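Local atomic coordinates of magnesium-protoporphyrin O-methyltransferase (Synechocystis sp., PDB entry 4QDJ), a protein that transfers a methyl group from S-adenosylmethionine to magnesium-protoporphyrin IX, giving the 13-monomethyl ester, a step of chlorophyll biosynthesis. Residues Arg26-Gly31 with Val73-Ile78; Leu55-Asn60 with Ile209-Met214; Asp135-Tyr140 with Ser146-His151. All blocks are in the same frame, centred on the assembly; numbering follows the deposited sequence. Where two conformers were deposited one is given.

Two of the three contacts belong to the S-adenosylmethionine site, and the third lies away from it. Interaction 1, partly buried, joins the chain leaving helix 19-27 to the turn before helix 77-82 through a water and one aliphatic touch, with both segments also touching the cofactor. Interaction 3 is fully buried and apolar across its two segments; a hydrogen bond from Tyr140 reaches the adenine. These two sit on opposite sides of the chain's centre. Interaction 2 is a surface salt bridge that ties helix 35-58 to the edge strand 207-216. Helix 35-58 links it to interaction 1, since His44 of that helix stacks on Tyr28.

Interaction 1 of 3, residues Arg26-Gly31 with Val73-Ile78; sequences RIYGDG and VGSLSI. With SAM (S-adenosylmethionine), chain B.
A single water joins the backbone of Tyr28 to the side chain of Ser75, lying 2.6 Å from Tyr28 O, to which it donates, and 2.6 Å from Ser75 OG. With no direct hydrogen bond between the segments, this bridge is their polar link. Tyr28 has CG anti to its own carbonyl carbon (chi1 -70°), which swings the ring away from the C=O: the carbonyl is left to the water while the phenol extends toward S-adenosylmethionine. At the base of the ring Tyr28 CB rests on Val73 CG2 at 3.7 Å, the two side chains crossing at a slant, and Ser75 OG lies obliquely beside CG. Farther out, the cofactor carboxylate oxygen OXT stands over one ring face, and Ser75 CB approaches the same OXT at 3.6 Å. The phenol tip is closest to the reactive end, with Tyr28 OH 3.1 Å from the sulfonium methyl CE of the cofactor. The neighbouring sulfonium would probably polarise this methyl, which is consistent with a weak C-H...O approach to the phenol oxygen. Segment 73-78 begins within the glycine-rich loop that follows the first strand, 65-69, of the class I methyltransferase fold, where Gly70 O also bonds the cofactor. His44 of helix 35-58 stacks on the Tyr28 ring, Trp24 of helix 19-27 meets it at an angle, and helix 94-108 packs against Val73 through Met96 and Glu99.

Interaction 2 of 3, residues Leu55-Asn60 with Ile209-Met214; sequences LVADGN and IARTGM
Asp58 stands where helix 35-58 runs out, since Gly59 directly after it leaves helical geometry with a positive phi, whereas its partner Arg211 projects from the extended backbone of strand 207-216, at a place where it and Ala210 both pair with Glu226, consistent with a beta bulge. The side chains reach out from opposite directions and meet in a salt bridge, Arg211 NH2 to Asp58 OD2 at 3.0 Å. This bond is bent, with an N-H...O angle of 137°, and it enters OD2 on the syn side, somewhat tilted from both flat groups. The carboxylate and guanidinium planes are turned 31° against each other, so Asp58 OD2 lies at the guanidinium edge, but the two groups do not form a flat pair. Asp58 OD1 also comes near, 3.1 Å from Arg211 NH2 and 3.3 Å from Arg211 NH1. A bend in the arginine chain (chi3 -70°) brings the guanidinium edge round to the helix end, and there Arg211 NH1 passes Ala57 CB at 4.3 Å. Each group has a stronger partner elsewhere: Arg159 for Asp58 OD2, and Glu226 for Arg211 NH2. The result is a charge network in which two carboxylates probably offset the charge of two arginines whose ends lie close together. With an alanine at Asp58, Arg159 and Arg211 would probably be left facing each other with one carboxylate fewer to balance them. Trp54, one turn back on helix 35-58, accepts a bond from Arg211 NH1 through its carbonyl and makes a cation-pi contact with the guanidinium. Arg159 and Glu226 belong to strands 159-164 and 221-229, so the network ties the C-terminal end of the helix to three strands at the antiparallel side of the sheet.

Interaction 3 of 3, residues Asp135-Tyr140 with Ser146-His151; sequences DVLIHY and SAMISH. With SAM (S-adenosylmethionine), chain B.
Met148 turns at its last torsion (chi3 60°), curling CE back toward Leu137 while SD faces the ring of Tyr140, whose CG is anti to the carbonyl carbon (chi1 -59°) so that the phenol lies across the thioether. The sulfur sits over one face of the ring, 3.9 Å from the centroid and 24° off the normal, displaced to the side of CG and CD2: a Met-aromatic contact, with the two side chains crossing at about a right angle. Met148 CE then touches Leu137 CD2 at 3.7 Å, and the leucine's other branch, CD1, meets Ile149 CD1 at 3.9 Å. Val136 reaches both ways, with CG1 toward Met148 CE and CG2 3.5 Å from the ribose oxygen O4' of S-adenosylmethionine. At the edge of the Tyr140 ring, in its plane, lies SAM N7 of the adenine, to which Tyr140 OH donates at 2.6 Å. Nearer the reactive end, Asp135 O lies 3.2 Å from SAM CE, the sulfonium methyl. The loop follows strand 130-133, and Ile149 also packs on helix 195-204. No hydrogen bond crosses between loop and helix, so their join is apolar and sulfur-aromatic, and polar recognition is turned to the cofactor: Met148 acts as a second-shell residue that backs the Tyr140 ring, probably limiting its rotation and keeping the hydroxyl directed at the adenine.

Interaction 1 of 3, residues Arg26-Gly31 with Val73-Ile78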
loop_
_atom_site.group_PDB
_atom_site.type_symbol
_atom_site.label_atom_id
_atom_site.label_comp_id
_atom_site.label_asym_id
_atom_site.label_seq_id
_atom_site.Cartn_x
_atom_site.Cartn_y
_atom_site.Cartn_z
ATOM N N ARG A 26 10.557 -6.608 10.813
ATOM C CA ARG A 26 10.374 -6.694 12.255
ATOM C C ARG A 26 9.144 -5.899 12.695
ATOM O O ARG A 26 8.300 -6.412 13.428
ATOM C CB ARG A 26 11.636 -6.222 12.990
ATOM C CG ARG A 26 11.488 -6.078 14.504
ATOM C CD ARG A 26 11.014 -7.364 15.172
ATOM N NE ARG A 26 11.953 -8.472 15.018
ATOM C CZ ARG A 26 12.795 -8.887 15.960
ATOM N NH1 ARG A 26 12.832 -8.286 17.142
ATOM N NH2 ARG A 26 13.604 -9.909 15.719
ATOM N N ILE A 27 9.039 -4.655 12.239
ATOM C CA ILE A 27 7.895 -3.816 12.592
ATOM C C ILE A 27 6.580 -4.460 12.157
ATOM O O ILE A 27 5.628 -4.538 12.936
ATOM C CB ILE A 27 8.010 -2.400 11.986
ATOM C CG1 ILE A 27 9.188 -1.646 12.609
ATOM C CG2 ILE A 27 6.716 -1.620 12.193
ATOM C CD1 ILE A 27 9.423 -0.274 12.010
ATOM N N TYR A 28 6.542 -4.940 10.917
ATOM C CA TYR A 28 5.343 -5.558 10.358
ATOM C C TYR A 28 5.164 -7.008 10.795
ATOM O O TYR A 28 4.173 -7.648 10.441
ATOM C CB TYR A 28 5.385 -5.513 8.831
ATOM C CG TYR A 28 5.216 -4.140 8.226
ATOM C CD1 TYR A 28 4.632 -3.102 8.941
ATOM C CD2 TYR A 28 5.634 -3.885 6.926
ATOM C CE1 TYR A 28 4.473 -1.848 8.377
ATOM C CE2 TYR A 28 5.479 -2.638 6.355
ATOM C CZ TYR A 28 4.899 -1.624 7.085
ATOM O OH TYR A 28 4.744 -0.384 6.515
ATOM N N GLY A 29 6.127 -7.531 11.547
ATOM C CA GLY A 29 6.092 -8.920 11.966
ATOM C C GLY A 29 5.908 -9.066 13.461
ATOM O O GLY A 29 5.142 -8.326 14.077
ATOM N N ASP A 30 6.613 -10.027 14.050
ATOM C CA ASP A 30 6.537 -10.279 15.483
ATOM C C ASP A 30 7.900 -10.071 16.135
ATOM O O ASP A 30 8.919 -9.991 15.449
ATOM C CB ASP A 30 6.060 -11.709 15.748
ATOM C CG ASP A 30 4.784 -12.048 15.001
ATOM O OD1 ASP A 30 3.886 -11.184 14.931
ATOM O OD2 ASP A 30 4.683 -13.179 14.481
ATOM N N GLY A 31 7.915 -10.000 17.459
ATOM C CA GLY A 31 9.162 -9.861 18.179
ATOM C C GLY A 31 9.375 -8.479 18.756
ATOM O O GLY A 31 8.654 -7.529 18.437
ATOM N N VAL A 73 5.392 -6.660 2.928
ATOM C CA VAL A 73 5.432 -8.072 3.300
ATOM C C VAL A 73 4.036 -8.699 3.305
ATOM O O VAL A 73 3.818 -9.745 3.914
ATOM C CB VAL A 73 6.112 -8.298 4.673
ATOM C CG1 VAL A 73 7.574 -7.867 4.627
ATOM C CG2 VAL A 73 5.364 -7.560 5.775
ATOM N N GLY A 74 3.094 -8.050 2.625
ATOM C CA GLY A 74 1.763 -8.605 2.438
ATOM C C GLY A 74 0.789 -8.395 3.584
ATOM O O GLY A 74 -0.185 -9.139 3.714
ATOM N N SER A 75 1.039 -7.377 4.403
ATOM C CA SER A 75 0.195 -7.093 5.564
ATOM C C SER A 75 -1.270 -6.888 5.198
ATOM O O SER A 75 -2.161 -7.247 5.966
ATOM C CB SER A 75 0.709 -5.865 6.314
ATOM O OG SER A 75 2.023 -6.080 6.804
ATOM N N LEU A 76 -1.518 -6.304 4.030
ATOM C CA LEU A 76 -2.883 -6.135 3.545
ATOM C C LEU A 76 -3.290 -7.264 2.600
ATOM O O LEU A 76 -4.422 -7.745 2.651
ATOM C CB LEU A 76 -3.051 -4.787 2.840
ATOM C CG LEU A 76 -4.435 -4.542 2.234
ATOM C CD1 LEU A 76 -5.490 -4.408 3.325
ATOM C CD2 LEU A 76 -4.418 -3.318 1.342
ATOM N N SER A 77 -2.364 -7.679 1.738
ATOM C CA SER A 77 -2.654 -8.698 0.727
ATOM C C SER A 77 -3.176 -9.999 1.320
ATOM O O SER A 77 -4.134 -10.590 0.812
ATOM C CB SER A 77 -1.409 -8.998 -0.108
ATOM O OG SER A 77 -1.054 -7.889 -0.910
ATOM N N ILE A 78 -2.533 -10.451 2.387
ATOM C CA ILE A 78 -2.894 -11.723 3.001
ATOM C C ILE A 78 -4.307 -11.728 3.614
ATOM O O ILE A 78 -5.110 -12.600 3.281
ATOM C CB ILE A 78 -1.799 -12.215 3.978
ATOM C CG1 ILE A 78 -0.513 -12.508 3.198
ATOM C CG2 ILE A 78 -2.264 -13.448 4.741
ATOM C CD1 ILE A 78 0.702 -12.749 4.068
HETATM N N SAM B . 1.733 -1.109 1.611
HETATM C CA SAM B . 2.435 -1.970 2.560
HETATM C C SAM B . 1.744 -1.958 3.916
HETATM O O SAM B . 1.071 -0.989 4.272
HETATM O OXT SAM B . 1.841 -2.918 4.681
HETATM C CB SAM B . 3.913 -1.600 2.696
HETATM C CG SAM B . 4.235 -0.178 3.152
HETATM S SD SAM B . 6.021 0.084 3.355
HETATM C CE SAM B . 6.060 1.544 4.424
HETATM C "C5'" SAM B . 6.424 0.858 1.775
HETATM C "C4'" SAM B . 6.625 -0.175 0.677
HETATM O "O4'" SAM B . 6.453 0.456 -0.573
HETATM C "C3'" SAM B . 8.020 -0.788 0.681
HETATM O "O3'" SAM B . 7.904 -2.191 0.704
HETATM C "C2'" SAM B . 8.628 -0.350 -0.637
HETATM O "O2'" SAM B . 9.452 -1.347 -1.201
HETATM C "C1'" SAM B . 7.391 -0.079 -1.475
HETATM N N9 SAM B . 7.624 0.856 -2.583
HETATM C C8 SAM B . 8.277 2.058 -2.539
HETATM N N7 SAM B . 8.261 2.591 -3.782
HETATM C C5 SAM B . 7.607 1.745 -4.609
HETATM C C6 SAM B . 7.309 1.800 -5.962
HETATM N N6 SAM B . 7.695 2.843 -6.694
HETATM N N1 SAM B . 6.613 0.761 -6.542
HETATM C C2 SAM B . 6.213 -0.320 -5.783
HETATM N N3 SAM B . 6.516 -0.370 -4.438
HETATM C C4 SAM B . 7.199 0.651 -3.866
HETATM O O HOH W 1 2.015 -7.040 9.186
#

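Interaction 2 of 3, residues Leu55-Asn60 with Ile209-Met214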
loop_
_atom_site.group_PDB
_atom_site.type_symbol
_atom_site.label_atom_id
_atom_site.label_comp_id
_atom_site.label_asym_id
_atom_site.label_seq_id
_atom_site.Cartn_x
_atom_site.Cartn_y
_atom_site.Cartn_z
ATOM N N LEU A 55 -13.741 -3.052 2.930
ATOM C CA LEU A 55 -13.955 -3.962 1.810
ATOM C C LEU A 55 -14.883 -5.113 2.181
ATOM O O LEU A 55 -15.705 -5.543 1.373
ATOM C CB LEU A 55 -12.617 -4.479 1.268
ATOM C CG LEU A 55 -11.990 -3.664 0.126
ATOM C CD1 LEU A 55 -11.851 -2.194 0.489
ATOM C CD2 LEU A 55 -10.640 -4.241 -0.285
ATOM N N VAL A 56 -14.756 -5.599 3.411
ATOM C CA VAL A 56 -15.642 -6.635 3.923
ATOM C C VAL A 56 -17.076 -6.114 4.031
ATOM O O VAL A 56 -18.033 -6.821 3.702
ATOM C CB VAL A 56 -15.155 -7.147 5.298
ATOM C CG1 VAL A 56 -16.253 -7.907 6.015
ATOM C CG2 VAL A 56 -13.911 -8.014 5.126
ATOM N N ALA A 57 -17.214 -4.867 4.471
ATOM C CA ALA A 57 -18.532 -4.266 4.675
ATOM C C ALA A 57 -19.340 -4.144 3.382
ATOM O O ALA A 57 -20.570 -4.161 3.409
ATOM C CB ALA A 57 -18.398 -2.905 5.350
ATOM N N ASP A 58 -18.648 -4.026 2.252
ATOM C CA ASP A 58 -19.317 -3.870 0.963
ATOM C C ASP A 58 -20.045 -5.141 0.521
ATOM O O ASP A 58 -20.995 -5.078 -0.258
ATOM C CB ASP A 58 -18.328 -3.427 -0.118
ATOM C CG ASP A 58 -17.762 -2.044 0.140
ATOM O OD1 ASP A 58 -18.380 -1.275 0.909
ATOM O OD2 ASP A 58 -16.700 -1.723 -0.433
ATOM N N GLY A 59 -19.585 -6.289 1.011
ATOM C CA GLY A 59 -20.242 -7.556 0.744
ATOM C C GLY A 59 -19.833 -8.241 -0.548
ATOM O O GLY A 59 -20.323 -9.328 -0.859
ATOM N N ASN A 60 -18.932 -7.619 -1.301
ATOM C CA ASN A 60 -18.545 -8.139 -2.611
ATOM C C ASN A 60 -17.072 -8.526 -2.705
ATOM O O ASN A 60 -16.534 -8.682 -3.801
ATOM C CB ASN A 60 -18.868 -7.117 -3.699
ATOM C CG ASN A 60 -18.026 -5.862 -3.585
ATOM O OD1 ASN A 60 -17.491 -5.556 -2.519
ATOM N ND2 ASN A 60 -17.902 -5.130 -4.684
ATOM N N ILE A 209 -14.319 11.357 -3.795
ATOM C CA ILE A 209 -14.033 10.753 -2.502
ATOM C C ILE A 209 -15.285 10.129 -1.891
ATOM O O ILE A 209 -16.347 10.754 -1.854
ATOM C CB ILE A 209 -13.433 11.782 -1.526
ATOM C CG1 ILE A 209 -12.190 12.433 -2.140
ATOM C CG2 ILE A 209 -13.101 11.128 -0.199
ATOM C CD1 ILE A 209 -11.115 11.444 -2.536
ATOM N N ALA A 210 -15.156 8.885 -1.436
ATOM C CA ALA A 210 -16.229 8.207 -0.721
ATOM C C ALA A 210 -15.884 8.159 0.764
ATOM O O ALA A 210 -15.862 9.193 1.429
ATOM C CB ALA A 210 -16.437 6.807 -1.275
ATOM N N ARG A 211 -15.596 6.971 1.286
ATOM C CA ARG A 211 -15.199 6.862 2.687
ATOM C C ARG A 211 -13.807 7.438 2.917
ATOM O O ARG A 211 -12.976 7.471 2.009
ATOM C CB ARG A 211 -15.264 5.411 3.172
ATOM C CG ARG A 211 -16.682 4.878 3.279
ATOM C CD ARG A 211 -16.716 3.389 3.576
ATOM N NE ARG A 211 -16.264 2.608 2.430
ATOM C CZ ARG A 211 -16.421 1.294 2.305
ATOM N NH1 ARG A 211 -17.025 0.597 3.258
ATOM N NH2 ARG A 211 -15.972 0.677 1.220
ATOM N N THR A 212 -13.569 7.923 4.129
ATOM C CA THR A 212 -12.230 8.328 4.531
ATOM C C THR A 212 -11.962 7.814 5.931
ATOM O O THR A 212 -12.885 7.436 6.653
ATOM C CB THR A 212 -12.016 9.863 4.515
ATOM O OG1 THR A 212 -12.653 10.461 5.651
ATOM C CG2 THR A 212 -12.550 10.491 3.240
ATOM N N GLY A 213 -10.692 7.794 6.303
ATOM C CA GLY A 213 -10.299 7.340 7.618
ATOM C C GLY A 213 -9.063 8.075 8.074
ATOM O O GLY A 213 -8.474 8.857 7.326
ATOM N N MET A 214 -8.667 7.822 9.312
ATOM C CA MET A 214 -7.489 8.461 9.866
ATOM C C MET A 214 -6.942 7.632 11.009
ATOM O O MET A 214 -7.648 7.344 11.973
ATOM C CB MET A 214 -7.824 9.868 10.360
ATOM C CG MET A 214 -6.633 10.607 10.951
ATOM S SD MET A 214 -5.398 11.021 9.704
ATOM C CE MET A 214 -4.009 11.483 10.735
#

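Interaction 3 of 3, residues Asp135-Tyr140 with Ser146-His151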
loop_
_atom_site.group_PDB
_atom_site.type_symbol
_atom_site.label_atom_id
_atom_site.label_comp_id
_atom_site.label_asym_id
_atom_site.label_seq_id
_atom_site.Cartn_x
_atom_site.Cartn_y
_atom_site.Cartn_z
ATOM N N ASP A 135 0.585 3.614 2.541
ATOM C CA ASP A 135 1.861 4.000 3.145
ATOM C C ASP A 135 3.047 3.839 2.195
ATOM O O ASP A 135 4.133 3.419 2.603
ATOM C CB ASP A 135 2.108 3.228 4.447
ATOM C CG ASP A 135 1.083 3.547 5.529
ATOM O OD1 ASP A 135 0.246 4.455 5.328
ATOM O OD2 ASP A 135 1.122 2.892 6.593
ATOM N N VAL A 136 2.830 4.171 0.928
ATOM C CA VAL A 136 3.881 4.109 -0.078
ATOM C C VAL A 136 4.232 5.518 -0.551
ATOM O O VAL A 136 5.405 5.853 -0.727
ATOM C CB VAL A 136 3.448 3.252 -1.285
ATOM C CG1 VAL A 136 4.486 3.316 -2.394
ATOM C CG2 VAL A 136 3.202 1.812 -0.856
ATOM N N LEU A 137 3.205 6.346 -0.730
ATOM C CA LEU A 137 3.376 7.703 -1.247
ATOM C C LEU A 137 4.237 8.578 -0.340
ATOM O O LEU A 137 4.779 9.589 -0.778
ATOM C CB LEU A 137 2.013 8.363 -1.474
ATOM C CG LEU A 137 1.116 7.691 -2.516
ATOM C CD1 LEU A 137 -0.235 8.387 -2.593
ATOM C CD2 LEU A 137 1.796 7.672 -3.878
ATOM N N ILE A 138 4.366 8.175 0.921
ATOM C CA ILE A 138 5.187 8.892 1.890
ATOM C C ILE A 138 6.661 8.963 1.462
ATOM O O ILE A 138 7.414 9.819 1.930
ATOM C CB ILE A 138 5.070 8.248 3.295
ATOM C CG1 ILE A 138 5.712 9.135 4.367
ATOM C CG2 ILE A 138 5.657 6.839 3.295
ATOM C CD1 ILE A 138 5.544 8.616 5.779
ATOM N N HIS A 139 7.064 8.078 0.556
ATOM C CA HIS A 139 8.459 8.012 0.120
ATOM C C HIS A 139 8.775 8.925 -1.062
ATOM O O HIS A 139 9.907 8.944 -1.547
ATOM C CB HIS A 139 8.838 6.573 -0.234
ATOM C CG HIS A 139 8.706 5.619 0.910
ATOM N ND1 HIS A 139 9.549 5.646 2.000
ATOM C CD2 HIS A 139 7.831 4.611 1.135
ATOM C CE1 HIS A 139 9.198 4.696 2.848
ATOM N NE2 HIS A 139 8.159 4.053 2.347
ATOM N N TYR A 140 7.783 9.681 -1.520
ATOM C CA TYR A 140 7.951 10.501 -2.718
ATOM C C TYR A 140 7.389 11.909 -2.549
ATOM O O TYR A 140 6.398 12.104 -1.850
ATOM C CB TYR A 140 7.295 9.810 -3.916
ATOM C CG TYR A 140 7.862 8.438 -4.186
ATOM C CD1 TYR A 140 9.019 8.282 -4.939
ATOM C CD2 TYR A 140 7.254 7.298 -3.673
ATOM C CE1 TYR A 140 9.548 7.032 -5.183
ATOM C CE2 TYR A 140 7.779 6.041 -3.911
ATOM C CZ TYR A 140 8.926 5.914 -4.667
ATOM O OH TYR A 140 9.454 4.667 -4.909
ATOM N N SER A 146 1.944 12.502 -7.535
ATOM C CA SER A 146 0.888 12.822 -8.486
ATOM C C SER A 146 0.921 11.887 -9.691
ATOM O O SER A 146 -0.109 11.355 -10.105
ATOM C CB SER A 146 1.018 14.274 -8.951
ATOM O OG SER A 146 0.019 14.597 -9.904
ATOM N N ALA A 147 2.112 11.694 -10.251
ATOM C CA ALA A 147 2.286 10.812 -11.398
ATOM C C ALA A 147 1.954 9.369 -11.021
ATOM O O ALA A 147 1.364 8.631 -11.809
ATOM C CB ALA A 147 3.708 10.911 -11.936
ATOM N N MET A 148 2.334 8.978 -9.809
ATOM C CA MET A 148 2.050 7.636 -9.315
ATOM C C MET A 148 0.550 7.406 -9.156
ATOM O O MET A 148 0.027 6.372 -9.570
ATOM C CB MET A 148 2.770 7.390 -7.989
ATOM C CG MET A 148 4.279 7.277 -8.131
ATOM S SD MET A 148 5.152 7.264 -6.554
ATOM C CE MET A 148 4.442 5.824 -5.766
ATOM N N ILE A 149 -0.135 8.375 -8.557
ATOM C CA ILE A 149 -1.580 8.285 -8.378
ATOM C C ILE A 149 -2.299 8.209 -9.722
ATOM O O ILE A 149 -3.230 7.423 -9.893
ATOM C CB ILE A 149 -2.120 9.470 -7.553
ATOM C CG1 ILE A 149 -1.610 9.382 -6.113
ATOM C CG2 ILE A 149 -3.641 9.488 -7.572
ATOM C CD1 ILE A 149 -1.899 10.613 -5.286
ATOM N N SER A 150 -1.857 9.020 -10.678
ATOM C CA SER A 150 -2.458 9.018 -12.006
ATOM C C SER A 150 -2.297 7.661 -12.685
ATOM O O SER A 150 -3.213 7.179 -13.350
ATOM C CB SER A 150 -1.865 10.131 -12.870
ATOM O OG SER A 150 -2.186 11.406 -12.338
ATOM N N HIS A 151 -1.138 7.036 -12.508
ATOM C CA HIS A 151 -0.931 5.721 -13.098
ATOM C C HIS A 151 -1.807 4.668 -12.428
ATOM O O HIS A 151 -2.420 3.842 -13.101
ATOM C CB HIS A 151 0.530 5.287 -13.035
ATOM C CG HIS A 151 0.786 3.980 -13.714
ATOM N ND1 HIS A 151 0.858 3.860 -15.086
ATOM C CD2 HIS A 151 0.948 2.732 -13.219
ATOM C CE1 HIS A 151 1.075 2.596 -15.404
ATOM N NE2 HIS A 151 1.131 1.890 -14.289
HETATM N N SAM B . 1.733 -1.109 1.611
HETATM C CA SAM B . 2.435 -1.970 2.560
HETATM C C SAM B . 1.744 -1.958 3.916
HETATM O O SAM B . 1.071 -0.989 4.272
HETATM O OXT SAM B . 1.841 -2.918 4.681
HETATM C CB SAM B . 3.913 -1.600 2.696
HETATM C CG SAM B . 4.235 -0.178 3.152
HETATM S SD SAM B . 6.021 0.084 3.355
HETATM C CE SAM B . 6.060 1.544 4.424
HETATM C "C5'" SAM B . 6.424 0.858 1.775
HETATM C "C4'" SAM B . 6.625 -0.175 0.677
HETATM O "O4'" SAM B . 6.453 0.456 -0.573
HETATM C "C3'" SAM B . 8.020 -0.788 0.681
HETATM O "O3'" SAM B . 7.904 -2.191 0.704
HETATM C "C2'" SAM B . 8.628 -0.350 -0.637
HETATM O "O2'" SAM B . 9.452 -1.347 -1.201
HETATM C "C1'" SAM B . 7.391 -0.079 -1.475
HETATM N N9 SAM B . 7.624 0.856 -2.583
HETATM C C8 SAM B . 8.277 2.058 -2.539
HETATM N N7 SAM B . 8.261 2.591 -3.782
HETATM C C5 SAM B . 7.607 1.745 -4.609
HETATM C C6 SAM B . 7.309 1.800 -5.962
HETATM N N6 SAM B . 7.695 2.843 -6.694
HETATM N N1 SAM B . 6.613 0.761 -6.542
HETATM C C2 SAM B . 6.213 -0.320 -5.783
HETATM N N3 SAM B . 6.516 -0.370 -4.438
HETATM C C4 SAM B . 7.199 0.651 -3.866
#